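Local coordinates for protein mevalonate kinase (Staphylococcus aureus, PDB 2X7I) that probably phosphorylates mevalonate at the expense of ATP, giving phosphomevalonate in the mevalonate route to isoprenoid precursors, at residues K40-L46 with P86-Q92; S104-A108 with W134-I138; L213-A217 with D231-C236; S205-H209 with D239-L243; L95-R99 with I179-V183. One frame throughout, in Å; residues are numbered along the deposited sequence. Where two conformers were deposited one is given.

Contact 1 of 5, residues K40-L46 with P86-Q92; sequences KVLIEAL and PLAVTIQ
Strand residues 40-45 and 87-92 run antiparallel, from K40 beside Q92 to A45 beside L87, as neighbours in the mixed sheet of the N-terminal GHMP-kinase domain. Hydrogen-bonded pairs fall at K40-Q92, L42-T90 and E44-A88; in the middle one, L42 N reaches T90 O at 2.8 Å with an N-H...O angle of 168°. V41, I43, A45, L87, V89 and I91 lie on the face covered by helix 103-119 and helix 70-80. There V41 CG2 packs alongside I91 CG1, and I43 CG2 meets L87 CD2 at 3.7 Å, the two side chains crossing at a slant.

Just past the strand end, L46 extends the pairing through its backbone N, which donates to P86 O. Its side chain can be followed outward. L46 CB rests 3.6 Å from P86 O and a little farther from the proline CB. With CG turned away from its own carbonyl carbon (chi1 -83°), both methyls come over A88: L46 CD2 lies 3.8 Å from A88 CB and also nears A88 N, while L46 CD1 touches the same CB at 4.2 Å.

On this face, which K40, L42, E44, T90 and Q92 share with A88, the lysine CD lies against Q92 NE2. A water joins E44 OE1, T90 OG1 and the backbone, tying polar side chains of both strands together; it has more acceptors in reach than protons. A88 O accepts from E44 N at 2.9 Å and lies 2.7 Å from this water.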
# COMPACT_ATOMS: atom_id res chain seq x y z
N LYS A 40 6.77 10.37 -4.71
CA LYS A 40 7.13 11.27 -5.80
C LYS A 40 8.61 11.08 -6.16
O LYS A 40 9.46 11.09 -5.28
CB LYS A 40 6.92 12.73 -5.39
CG LYS A 40 5.50 13.08 -4.93
CD LYS A 40 5.46 14.51 -4.41
CE LYS A 40 4.04 14.94 -4.05
NZ LYS A 40 3.47 14.15 -2.92
N VAL A 41 8.90 10.95 -7.45
CA VAL A 41 10.28 10.89 -7.94
C VAL A 41 10.54 12.03 -8.92
O VAL A 41 9.74 12.28 -9.83
CB VAL A 41 10.61 9.52 -8.60
CG1 VAL A 41 12.00 9.55 -9.25
CG2 VAL A 41 10.49 8.39 -7.57
N LEU A 42 11.66 12.73 -8.73
CA LEU A 42 12.12 13.76 -9.65
C LEU A 42 13.53 13.41 -10.13
O LEU A 42 14.40 13.09 -9.33
CB LEU A 42 12.12 15.13 -8.95
CG LEU A 42 12.71 16.30 -9.74
CD1 LEU A 42 11.90 16.60 -11.01
CD2 LEU A 42 12.82 17.55 -8.86
N ILE A 43 13.73 13.47 -11.45
CA ILE A 43 15.03 13.23 -12.07
C ILE A 43 15.42 14.49 -12.83
O ILE A 43 14.72 14.88 -13.76
CB ILE A 43 14.98 12.04 -13.07
CG1 ILE A 43 14.29 10.83 -12.43
CG2 ILE A 43 16.39 11.70 -13.56
CD1 ILE A 43 14.34 9.55 -13.26
N GLU A 44 16.53 15.11 -12.42
CA GLU A 44 17.00 16.36 -13.02
C GLU A 44 18.40 16.25 -13.61
O GLU A 44 19.35 15.98 -12.88
CB GLU A 44 17.06 17.46 -11.96
CG GLU A 44 15.73 17.86 -11.36
CD GLU A 44 15.90 18.87 -10.24
OE1 GLU A 44 16.26 18.45 -9.10
OE2 GLU A 44 15.68 20.08 -10.50
N ALA A 45 18.52 16.50 -14.91
CA ALA A 45 19.83 16.71 -15.52
C ALA A 45 20.41 18.02 -15.00
O ALA A 45 19.70 19.02 -14.89
CB ALA A 45 19.73 16.75 -17.03
N LEU A 46 21.69 18.00 -14.64
CA LEU A 46 22.42 19.19 -14.18
C LEU A 46 23.43 19.60 -15.26
O LEU A 46 23.44 19.02 -16.35
CB LEU A 46 23.10 18.90 -12.83
CG LEU A 46 22.26 19.04 -11.55
CD1 LEU A 46 20.77 18.94 -11.82
CD2 LEU A 46 22.70 17.98 -10.54
N PRO A 86 25.54 14.77 -15.35
CA PRO A 86 25.18 14.69 -13.92
C PRO A 86 23.68 14.76 -13.65
O PRO A 86 22.99 15.62 -14.20
CB PRO A 86 25.87 15.93 -13.33
CG PRO A 86 27.03 16.19 -14.23
CD PRO A 86 26.56 15.80 -15.61
N LEU A 87 23.19 13.84 -12.80
CA LEU A 87 21.78 13.70 -12.47
C LEU A 87 21.54 13.88 -10.98
O LEU A 87 22.29 13.36 -10.16
CB LEU A 87 21.27 12.29 -12.82
CG LEU A 87 20.69 11.94 -14.19
CD1 LEU A 87 20.04 10.56 -14.11
CD2 LEU A 87 19.69 12.98 -14.68
N ALA A 88 20.49 14.61 -10.64
CA ALA A 88 20.01 14.72 -9.27
C ALA A 88 18.67 14.01 -9.20
O ALA A 88 17.74 14.40 -9.88
CB ALA A 88 19.87 16.18 -8.84
N VAL A 89 18.61 12.94 -8.41
CA VAL A 89 17.39 12.16 -8.23
C VAL A 89 16.87 12.37 -6.82
O VAL A 89 17.61 12.26 -5.85
CB VAL A 89 17.65 10.67 -8.47
CG1 VAL A 89 16.37 9.87 -8.26
CG2 VAL A 89 18.20 10.44 -9.87
N THR A 90 15.58 12.69 -6.73
CA THR A 90 14.90 12.96 -5.47
C THR A 90 13.68 12.05 -5.37
O THR A 90 12.91 11.93 -6.32
CB THR A 90 14.48 14.45 -5.36
OG1 THR A 90 15.63 15.30 -5.51
CG2 THR A 90 13.84 14.73 -4.01
N ILE A 91 13.54 11.38 -4.23
CA ILE A 91 12.41 10.49 -3.95
C ILE A 91 11.80 11.00 -2.66
O ILE A 91 12.52 11.20 -1.68
CB ILE A 91 12.87 9.01 -3.74
CG1 ILE A 91 13.68 8.52 -4.93
CG2 ILE A 91 11.66 8.08 -3.56
CD1 ILE A 91 15.01 7.88 -4.53
N GLN A 92 10.50 11.26 -2.66
CA GLN A 92 9.79 11.64 -1.44
C GLN A 92 8.77 10.56 -1.13
O GLN A 92 8.04 10.15 -2.02
CB GLN A 92 9.06 12.97 -1.61
CG GLN A 92 9.92 14.16 -2.01
CD GLN A 92 9.09 15.38 -2.34
OE1 GLN A 92 8.57 16.05 -1.45
NE2 GLN A 92 8.94 15.67 -3.63
O HOH W 1 15.97 15.59 -8.25

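Contact 2 of 5, residues S104-A108 with W134-I138; sequences SAAVA and WAEQI
The E136 side chain carries most of the contact with helix 103-119, and A105 lies over one face of its flat carboxylate. From there A105 CB approaches E136 OE2 to 3.6 Å, with A105 CA at a similar distance. The polar bonds of the carboxylate are made to residues of the following loop and helix: OE2 is hydrogen-bonded to T148 OG1 and OE1 to the backbone N of S144. Both oxygens therefore have a partner although the residue is buried, and the two bonds hold the plane of the group against A105.

The aliphatic part of the glutamate lies between the helices. CG stands beside the backbone N (chi1 -67°) and the chain runs on extended, which carries the carboxylate from the flank of its own helix to the wall of the other. On the way E136 CG meets A108 CB at 3.6 Å and passes S104 OG at 4.0 Å. Next to it A108 CB and A135 CB touch at 4.0 Å; such small side chains let the CA atoms of A108 and A135 come within 5.8 Å. The short helical segments cross at 121°, their axes 8.9 Å apart.

The Gly-Ser-Ser-Ala-Ala sequence at the start of helix 103-119 is the glycine-rich motif that binds nucleotide phosphates in GHMP kinases, and here S104 N is hydrogen-bonded to a citrate. A105 also touches helix 145-153, A135 reaches L73 of helix 70-80, and A106 and V107 rest on I39 of strand 29-45.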
# COMPACT_ATOMS: atom_id res chain seq x y z
N SER A 104 7.39 -0.80 -2.19
CA SER A 104 8.27 -1.19 -3.28
C SER A 104 7.64 -0.94 -4.65
O SER A 104 8.29 -0.44 -5.56
CB SER A 104 8.65 -2.66 -3.15
OG SER A 104 9.45 -3.06 -4.25
N ALA A 105 6.37 -1.28 -4.80
CA ALA A 105 5.68 -1.08 -6.06
C ALA A 105 5.45 0.42 -6.35
O ALA A 105 5.58 0.85 -7.50
CB ALA A 105 4.37 -1.83 -6.07
N ALA A 106 5.13 1.19 -5.32
CA ALA A 106 4.94 2.63 -5.47
C ALA A 106 6.21 3.33 -6.00
O ALA A 106 6.15 4.07 -6.99
CB ALA A 106 4.51 3.25 -4.15
N VAL A 107 7.34 3.09 -5.34
CA VAL A 107 8.62 3.62 -5.78
C VAL A 107 8.88 3.24 -7.24
O VAL A 107 9.29 4.08 -8.05
CB VAL A 107 9.79 3.13 -4.86
CG1 VAL A 107 11.15 3.43 -5.46
CG2 VAL A 107 9.70 3.79 -3.48
N ALA A 108 8.61 1.98 -7.58
CA ALA A 108 8.88 1.49 -8.93
C ALA A 108 8.00 2.16 -9.98
O ALA A 108 8.48 2.51 -11.04
CB ALA A 108 8.75 -0.01 -8.99
N TRP A 134 9.58 -5.30 -13.31
CA TRP A 134 11.01 -5.54 -13.46
C TRP A 134 11.85 -4.73 -12.47
O TRP A 134 12.84 -5.24 -11.92
CB TRP A 134 11.50 -5.27 -14.90
CG TRP A 134 10.75 -6.03 -15.99
CD1 TRP A 134 9.82 -7.04 -15.83
CD2 TRP A 134 10.89 -5.85 -17.41
NE1 TRP A 134 9.36 -7.46 -17.05
CE2 TRP A 134 10.00 -6.76 -18.04
CE3 TRP A 134 11.66 -5.00 -18.21
CZ2 TRP A 134 9.88 -6.84 -19.43
CZ3 TRP A 134 11.54 -5.09 -19.59
CH2 TRP A 134 10.65 -6.00 -20.19
N ALA A 135 11.45 -3.49 -12.22
CA ALA A 135 12.18 -2.61 -11.28
C ALA A 135 12.06 -3.09 -9.84
O ALA A 135 13.04 -3.07 -9.09
CB ALA A 135 11.71 -1.16 -11.41
N GLU A 136 10.87 -3.54 -9.46
CA GLU A 136 10.64 -4.17 -8.16
C GLU A 136 11.56 -5.39 -7.95
O GLU A 136 12.19 -5.52 -6.90
CB GLU A 136 9.19 -4.60 -8.04
CG GLU A 136 8.22 -3.44 -7.99
CD GLU A 136 6.83 -3.84 -8.41
OE1 GLU A 136 6.45 -5.00 -8.18
OE2 GLU A 136 6.11 -2.99 -8.97
N GLN A 137 11.66 -6.24 -8.96
CA GLN A 137 12.56 -7.40 -8.91
C GLN A 137 14.02 -7.00 -8.65
O GLN A 137 14.67 -7.56 -7.77
CB GLN A 137 12.45 -8.22 -10.21
CG GLN A 137 13.53 -9.26 -10.44
CD GLN A 137 13.44 -10.43 -9.49
OE1 GLN A 137 12.34 -10.92 -9.19
NE2 GLN A 137 14.59 -10.90 -9.01
N ILE A 138 14.50 -6.03 -9.42
CA ILE A 138 15.87 -5.53 -9.31
C ILE A 138 16.14 -4.81 -7.98
O ILE A 138 17.16 -5.05 -7.33
CB ILE A 138 16.15 -4.54 -10.46
CG1 ILE A 138 16.29 -5.31 -11.78
CG2 ILE A 138 17.40 -3.71 -10.19
CD1 ILE A 138 16.28 -4.39 -12.98

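Contact 3 of 5, residues L213-A217 with D231-C236; sequences LVLRA and DIFNEC
A salt-bridge network of R216, D231 and E235 lines one rim of an antiparallel helix pair, in which helix 203-222 turns back into helix 226-243. A bend at chi3 (49°) brings the R216 guanidinium to both acids, which it meets with its edge. R216 NH2 donates to E235 OE2 at 3.3 Å, almost in the guanidinium plane but approaching the oxygen from above the carboxylate plane; the two flat groups are inclined by 62°. A weak bond runs from R216 NH1 to the same E235 OE2. D231 OD2 stands 3.3 Å from R216 NH2, so this one nitrogen bridges two acids that lie one helical turn apart.

Beneath the charges the contact is aliphatic. I232 CG1 lies against one face of the guanidinium, and the two side chains slide past each other in opposite directions. The end of the isoleucine, I232 CD1, rests on the other helix, 3.8 Å from R216 CB and 3.6 Å from A217 N. L213 continues this layer: its CD1 meets C236 CA at 3.7 Å and its CD2 reaches E235 CB.

I18 packs on A217, I232 and C236, closing the inner side of this layer. With axes 10.4 Å apart and directions 171° apart, the segments form a helical hairpin with an apolar seam and a charged rim, part of the C-terminal half of the GHMP-kinase fold.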
# COMPACT_ATOMS: atom_id res chain seq x y z
N LEU A 213 -14.77 -14.94 2.84
CA LEU A 213 -15.00 -13.52 3.12
C LEU A 213 -14.54 -12.59 1.99
O LEU A 213 -15.12 -11.53 1.80
CB LEU A 213 -14.34 -13.11 4.44
CG LEU A 213 -14.95 -13.74 5.69
CD1 LEU A 213 -14.05 -13.50 6.91
CD2 LEU A 213 -16.35 -13.20 5.94
N VAL A 214 -13.49 -12.98 1.26
CA VAL A 214 -13.05 -12.25 0.07
C VAL A 214 -14.10 -12.36 -1.05
O VAL A 214 -14.28 -11.42 -1.83
CB VAL A 214 -11.67 -12.75 -0.45
CG1 VAL A 214 -11.34 -12.15 -1.81
CG2 VAL A 214 -10.56 -12.43 0.55
N LEU A 215 -14.78 -13.50 -1.13
CA LEU A 215 -15.81 -13.71 -2.14
C LEU A 215 -17.02 -12.80 -1.89
O LEU A 215 -17.53 -12.17 -2.81
CB LEU A 215 -16.25 -15.18 -2.18
CG LEU A 215 -17.32 -15.56 -3.21
CD1 LEU A 215 -16.95 -15.05 -4.61
CD2 LEU A 215 -17.55 -17.08 -3.22
N ARG A 216 -17.45 -12.71 -0.63
CA ARG A 216 -18.52 -11.79 -0.27
C ARG A 216 -18.09 -10.32 -0.43
O ARG A 216 -18.91 -9.48 -0.78
CB ARG A 216 -18.97 -12.02 1.16
CG ARG A 216 -19.60 -13.39 1.41
CD ARG A 216 -19.72 -13.65 2.91
NE ARG A 216 -20.34 -12.52 3.64
CZ ARG A 216 -20.46 -12.46 4.96
NH1 ARG A 216 -20.02 -13.46 5.73
NH2 ARG A 216 -21.03 -11.40 5.53
N ALA A 217 -16.83 -10.03 -0.16
CA ALA A 217 -16.29 -8.66 -0.30
C ALA A 217 -16.29 -8.15 -1.73
O ALA A 217 -16.46 -6.97 -1.97
CB ALA A 217 -14.88 -8.61 0.26
N ASP A 231 -19.54 -5.36 8.23
CA ASP A 231 -19.83 -6.71 8.69
C ASP A 231 -18.64 -7.64 8.39
O ASP A 231 -18.11 -8.28 9.29
CB ASP A 231 -21.11 -7.21 8.01
CG ASP A 231 -21.42 -8.67 8.32
OD1 ASP A 231 -20.79 -9.27 9.22
OD2 ASP A 231 -22.32 -9.22 7.66
N ILE A 232 -18.22 -7.67 7.13
CA ILE A 232 -17.11 -8.52 6.69
C ILE A 232 -15.81 -8.23 7.46
O ILE A 232 -15.12 -9.16 7.86
CB ILE A 232 -16.89 -8.41 5.16
CG1 ILE A 232 -18.06 -9.09 4.43
CG2 ILE A 232 -15.58 -9.03 4.74
CD1 ILE A 232 -18.15 -8.77 2.97
N PHE A 233 -15.48 -6.96 7.66
CA PHE A 233 -14.30 -6.59 8.47
C PHE A 233 -14.39 -7.21 9.86
O PHE A 233 -13.44 -7.81 10.34
CB PHE A 233 -14.17 -5.07 8.61
CG PHE A 233 -13.31 -4.41 7.55
CD1 PHE A 233 -13.30 -4.86 6.23
CD2 PHE A 233 -12.54 -3.31 7.87
CE1 PHE A 233 -12.52 -4.24 5.27
CE2 PHE A 233 -11.75 -2.68 6.92
CZ PHE A 233 -11.75 -3.15 5.61
N ASN A 234 -15.55 -7.07 10.51
CA ASN A 234 -15.74 -7.53 11.89
C ASN A 234 -15.76 -9.06 11.99
O ASN A 234 -15.30 -9.63 12.98
CB ASN A 234 -17.01 -6.92 12.48
CG ASN A 234 -16.89 -5.42 12.73
OD1 ASN A 234 -15.87 -4.94 13.24
ND2 ASN A 234 -17.94 -4.67 12.40
N GLU A 235 -16.29 -9.71 10.96
CA GLU A 235 -16.23 -11.17 10.86
C GLU A 235 -14.81 -11.68 10.69
O GLU A 235 -14.42 -12.66 11.33
CB GLU A 235 -17.12 -11.69 9.72
CG GLU A 235 -18.60 -11.46 9.99
CD GLU A 235 -19.53 -12.38 9.22
OE1 GLU A 235 -19.25 -13.61 9.14
OE2 GLU A 235 -20.57 -11.89 8.73
N CYS A 236 -14.03 -11.01 9.84
CA CYS A 236 -12.61 -11.35 9.62
C CYS A 236 -11.85 -11.31 10.94
O CYS A 236 -11.11 -12.23 11.28
CB CYS A 236 -11.93 -10.36 8.67
SG CYS A 236 -12.41 -10.44 6.94

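Contact 4 of 5, residues S205-H209 with D239-L243; sequences SHVKH and DLKAL
H206 ND1 donates to D239 OD1 over 2.5 Å, nearly straight at 168°, a His-carboxylate hydrogen bond between helices 203-222 and 226-243. The bond lies in the imidazole plane and uses the anti lone pair of the oxygen, and ring and carboxylate are close to coplanar. Such a distance is very short, and its exact length should be read with caution. H209 comes from another direction, its ring almost at right angles to the carboxylate. H209 ND1 makes weak bonds to D239 OD2 at 2.8 Å and to D239 OD1 at 3.4 Å; the exact place of this ring is doubtful, because it crowds the carbonyl of S205.

The H206 ring is also packed from one face by L240. L240 CB lies 3.6 Å from H206 CE1, and L240 CD1 stands 3.9 Å from the centroid of the H206 ring in a CH-pi contact. The side chain of H206 leaves with CG opposite the backbone N (chi1 176°), which brings the ring across to the facing helix.

L243, in the last turn of helix 226-243, places CD1 between the two turns of the other helix, 3.6 Å from H206 N. The same methyl faces the poorly ordered S205, whose OG is hydrogen-bonded to Q202 O. Axes 9.7 Å apart at 164° make this an antiparallel helix packing near the surface.

The carboxylate would probably stabilise a positive charge on H206, and the ND1 donor in turn should favour an ionised D239.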
# COMPACT_ATOMS: atom_id res chain seq x y z
N SER A 205 -7.12 -22.64 8.96
CA SER A 205 -8.57 -22.49 8.94
C SER A 205 -8.98 -21.02 8.82
O SER A 205 -9.99 -20.72 8.20
CB SER A 205 -9.18 -23.12 10.20
OG SER A 205 -8.52 -22.66 11.37
N HIS A 206 -8.20 -20.11 9.39
CA HIS A 206 -8.45 -18.67 9.24
C HIS A 206 -8.27 -18.22 7.79
O HIS A 206 -9.06 -17.43 7.29
CB HIS A 206 -7.56 -17.81 10.15
CG HIS A 206 -7.74 -16.33 9.95
ND1 HIS A 206 -8.94 -15.69 10.15
CD2 HIS A 206 -6.86 -15.37 9.58
CE1 HIS A 206 -8.80 -14.41 9.90
NE2 HIS A 206 -7.55 -14.18 9.55
N VAL A 207 -7.24 -18.73 7.13
CA VAL A 207 -6.95 -18.41 5.74
C VAL A 207 -7.98 -19.06 4.83
O VAL A 207 -8.35 -18.50 3.81
CB VAL A 207 -5.53 -18.88 5.31
CG1 VAL A 207 -5.20 -18.34 3.92
CG2 VAL A 207 -4.48 -18.41 6.31
N LYS A 208 -8.41 -20.26 5.21
CA LYS A 208 -9.53 -20.92 4.53
C LYS A 208 -10.78 -20.03 4.64
O LYS A 208 -11.45 -19.79 3.63
CB LYS A 208 -9.78 -22.31 5.13
CG LYS A 208 -11.04 -23.01 4.60
CD LYS A 208 -11.07 -24.48 4.99
CE LYS A 208 -12.22 -25.22 4.28
NZ LYS A 208 -12.21 -26.71 4.55
N HIS A 209 -11.04 -19.50 5.83
CA HIS A 209 -12.24 -18.69 6.05
C HIS A 209 -12.20 -17.32 5.38
O HIS A 209 -13.23 -16.84 4.90
CB HIS A 209 -12.54 -18.51 7.55
CG HIS A 209 -12.72 -19.81 8.27
ND1 HIS A 209 -12.40 -19.96 9.60
CD2 HIS A 209 -13.15 -21.02 7.85
CE1 HIS A 209 -12.64 -21.20 9.97
NE2 HIS A 209 -13.09 -21.87 8.93
N ASP A 239 -12.95 -13.96 13.51
CA ASP A 239 -12.40 -15.23 13.03
C ASP A 239 -10.93 -15.37 13.40
O ASP A 239 -10.53 -16.42 13.92
CB ASP A 239 -12.57 -15.38 11.52
CG ASP A 239 -12.20 -16.78 11.03
OD1 ASP A 239 -11.05 -16.98 10.61
OD2 ASP A 239 -13.06 -17.69 11.09
N LEU A 240 -10.14 -14.33 13.15
CA LEU A 240 -8.71 -14.33 13.51
C LEU A 240 -8.52 -14.56 15.00
O LEU A 240 -7.70 -15.39 15.41
CB LEU A 240 -8.03 -13.01 13.11
CG LEU A 240 -6.55 -12.87 13.50
CD1 LEU A 240 -5.66 -13.76 12.63
CD2 LEU A 240 -6.10 -11.42 13.43
N LYS A 241 -9.27 -13.81 15.80
CA LYS A 241 -9.14 -13.85 17.26
C LYS A 241 -9.62 -15.17 17.84
O LYS A 241 -9.04 -15.68 18.80
CB LYS A 241 -9.95 -12.72 17.90
CG LYS A 241 -9.45 -11.32 17.62
CD LYS A 241 -9.61 -10.42 18.86
CE LYS A 241 -11.03 -10.42 19.44
NZ LYS A 241 -10.99 -10.49 20.94
N ALA A 242 -10.68 -15.72 17.26
CA ALA A 242 -11.19 -17.02 17.64
C ALA A 242 -10.14 -18.12 17.46
O ALA A 242 -10.04 -19.03 18.27
CB ALA A 242 -12.44 -17.35 16.82
N LEU A 243 -9.34 -18.00 16.39
CA LEU A 243 -8.46 -19.09 15.95
C LEU A 243 -6.98 -18.87 16.26
O LEU A 243 -6.18 -19.75 15.99
CB LEU A 243 -8.62 -19.32 14.45
CG LEU A 243 -9.97 -19.90 14.03
CD1 LEU A 243 -10.07 -19.93 12.51
CD2 LEU A 243 -10.18 -21.30 14.64

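Contact 5 of 5, residues L95-R99 with I179-V183; sequences LPPSR and IDTGV
R99 and D180 join the loop after strand 87-93 to the end of strand 175-180, where D180, T181 and G182 form an Asx turn. The charge contact is made through a face: D180 OD2 stands 3.0 Å above the guanidinium plane of R99, over its centre. NE of R99 is 3.2 Å from this OD2, but no N-H points at it, so the salt bridge is purely electrostatic. Bends at chi2 (-55°) and chi3 (-58°) fold the arginine chain across the aspartate.

Hydrogen bonds leave from the rim. R99 NH2 donates to T181 OG1 at 3.2 Å, and NH1 makes a weak bond to G182 O. Outside the two segments NE donates to G274 O and NH1 to Q189 OE1, which fixes the rotation of the group. The turn itself closes through G182 N, which donates to D180 OD2 at 2.8 Å from above the carboxylate plane; positive phi at G182 suits a glycine.

A citrate, probably from the crystallisation liquor, is bound by S98 N near R99, consistent with an anion pocket between the two halves of the kinase. The remaining contact is van der Waals: P96 CB and CG each lie 3.5 Å from D180 OD1.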
# COMPACT_ATOMS: atom_id res chain seq x y z
N LEU A 95 5.12 6.81 3.01
CA LEU A 95 4.79 5.42 3.36
C LEU A 95 5.87 4.76 4.20
O LEU A 95 7.05 4.91 3.91
CB LEU A 95 4.60 4.61 2.08
CG LEU A 95 3.45 5.06 1.20
CD1 LEU A 95 3.43 4.27 -0.10
CD2 LEU A 95 2.14 4.91 1.93
N PRO A 96 5.47 4.03 5.25
CA PRO A 96 6.44 3.31 6.06
C PRO A 96 6.83 2.02 5.35
O PRO A 96 6.07 1.50 4.53
CB PRO A 96 5.65 2.99 7.33
CG PRO A 96 4.28 2.83 6.87
CD PRO A 96 4.10 3.83 5.74
N PRO A 97 8.03 1.51 5.65
CA PRO A 97 8.43 0.26 5.05
C PRO A 97 7.77 -0.96 5.73
O PRO A 97 7.52 -0.94 6.95
CB PRO A 97 9.94 0.25 5.26
CG PRO A 97 10.12 1.03 6.55
CD PRO A 97 9.04 2.03 6.58
N SER A 98 7.48 -1.98 4.92
CA SER A 98 7.15 -3.33 5.37
C SER A 98 5.82 -3.45 6.12
O SER A 98 5.65 -4.37 6.92
CB SER A 98 8.29 -3.90 6.22
OG SER A 98 9.51 -3.89 5.49
N ARG A 99 4.88 -2.55 5.84
CA ARG A 99 3.55 -2.57 6.43
C ARG A 99 2.48 -3.01 5.42
O ARG A 99 1.29 -2.90 5.70
CB ARG A 99 3.18 -1.18 6.96
CG ARG A 99 4.19 -0.55 7.91
CD ARG A 99 4.54 -1.41 9.11
NE ARG A 99 3.37 -1.75 9.92
CZ ARG A 99 3.38 -2.03 11.22
NH1 ARG A 99 4.51 -2.00 11.92
NH2 ARG A 99 2.25 -2.34 11.83
N ILE A 179 -4.01 2.59 10.29
CA ILE A 179 -3.11 2.78 11.42
C ILE A 179 -1.87 1.89 11.30
O ILE A 179 -1.97 0.71 11.04
CB ILE A 179 -3.81 2.46 12.74
CG1 ILE A 179 -4.99 3.40 12.97
CG2 ILE A 179 -2.81 2.55 13.90
CD1 ILE A 179 -6.03 2.87 13.95
N ASP A 180 -0.70 2.50 11.49
CA ASP A 180 0.59 1.80 11.56
C ASP A 180 1.01 1.78 13.02
O ASP A 180 1.07 2.82 13.66
CB ASP A 180 1.61 2.56 10.69
CG ASP A 180 3.05 2.07 10.86
OD1 ASP A 180 3.96 2.76 10.36
OD2 ASP A 180 3.27 1.03 11.49
N THR A 181 1.28 0.59 13.56
CA THR A 181 1.65 0.46 14.98
C THR A 181 3.15 0.69 15.24
O THR A 181 3.57 0.72 16.39
CB THR A 181 1.25 -0.92 15.55
OG1 THR A 181 2.07 -1.94 14.97
CG2 THR A 181 -0.23 -1.22 15.27
N GLY A 182 3.95 0.85 14.19
CA GLY A 182 5.34 1.26 14.34
C GLY A 182 6.32 0.17 14.73
O GLY A 182 6.04 -1.02 14.60
N VAL A 183 7.48 0.60 15.23
CA VAL A 183 8.58 -0.31 15.54
C VAL A 183 8.38 -1.03 16.88
O VAL A 183 8.17 -0.40 17.91
CB VAL A 183 9.92 0.45 15.58
CG1 VAL A 183 11.03 -0.48 16.00
CG2 VAL A 183 10.22 1.05 14.21

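In the fold
Contacts 1 and 2 belong to the N-terminal half, their centres about 17 Å apart, and are linked by the chain as strand 87-93 leads on to helix 103-119. Contacts 3 and 4 lie across the chain's centre from contact 1, contact 3 about 42 Å from it between centres. They share helices 203-222 and 226-243, their centres about 12 Å apart: contact 4 pairs residues farther from the hairpin turn. Contact 5 connects the halves: residues 95-99 precede helix 103-119, whereas residues 179-183 take in the end of strand 175-180 and the turn after it; contact 2 falls within the intervening sequence. A citrate near contacts 2 and 5 is consistent with a cleft there.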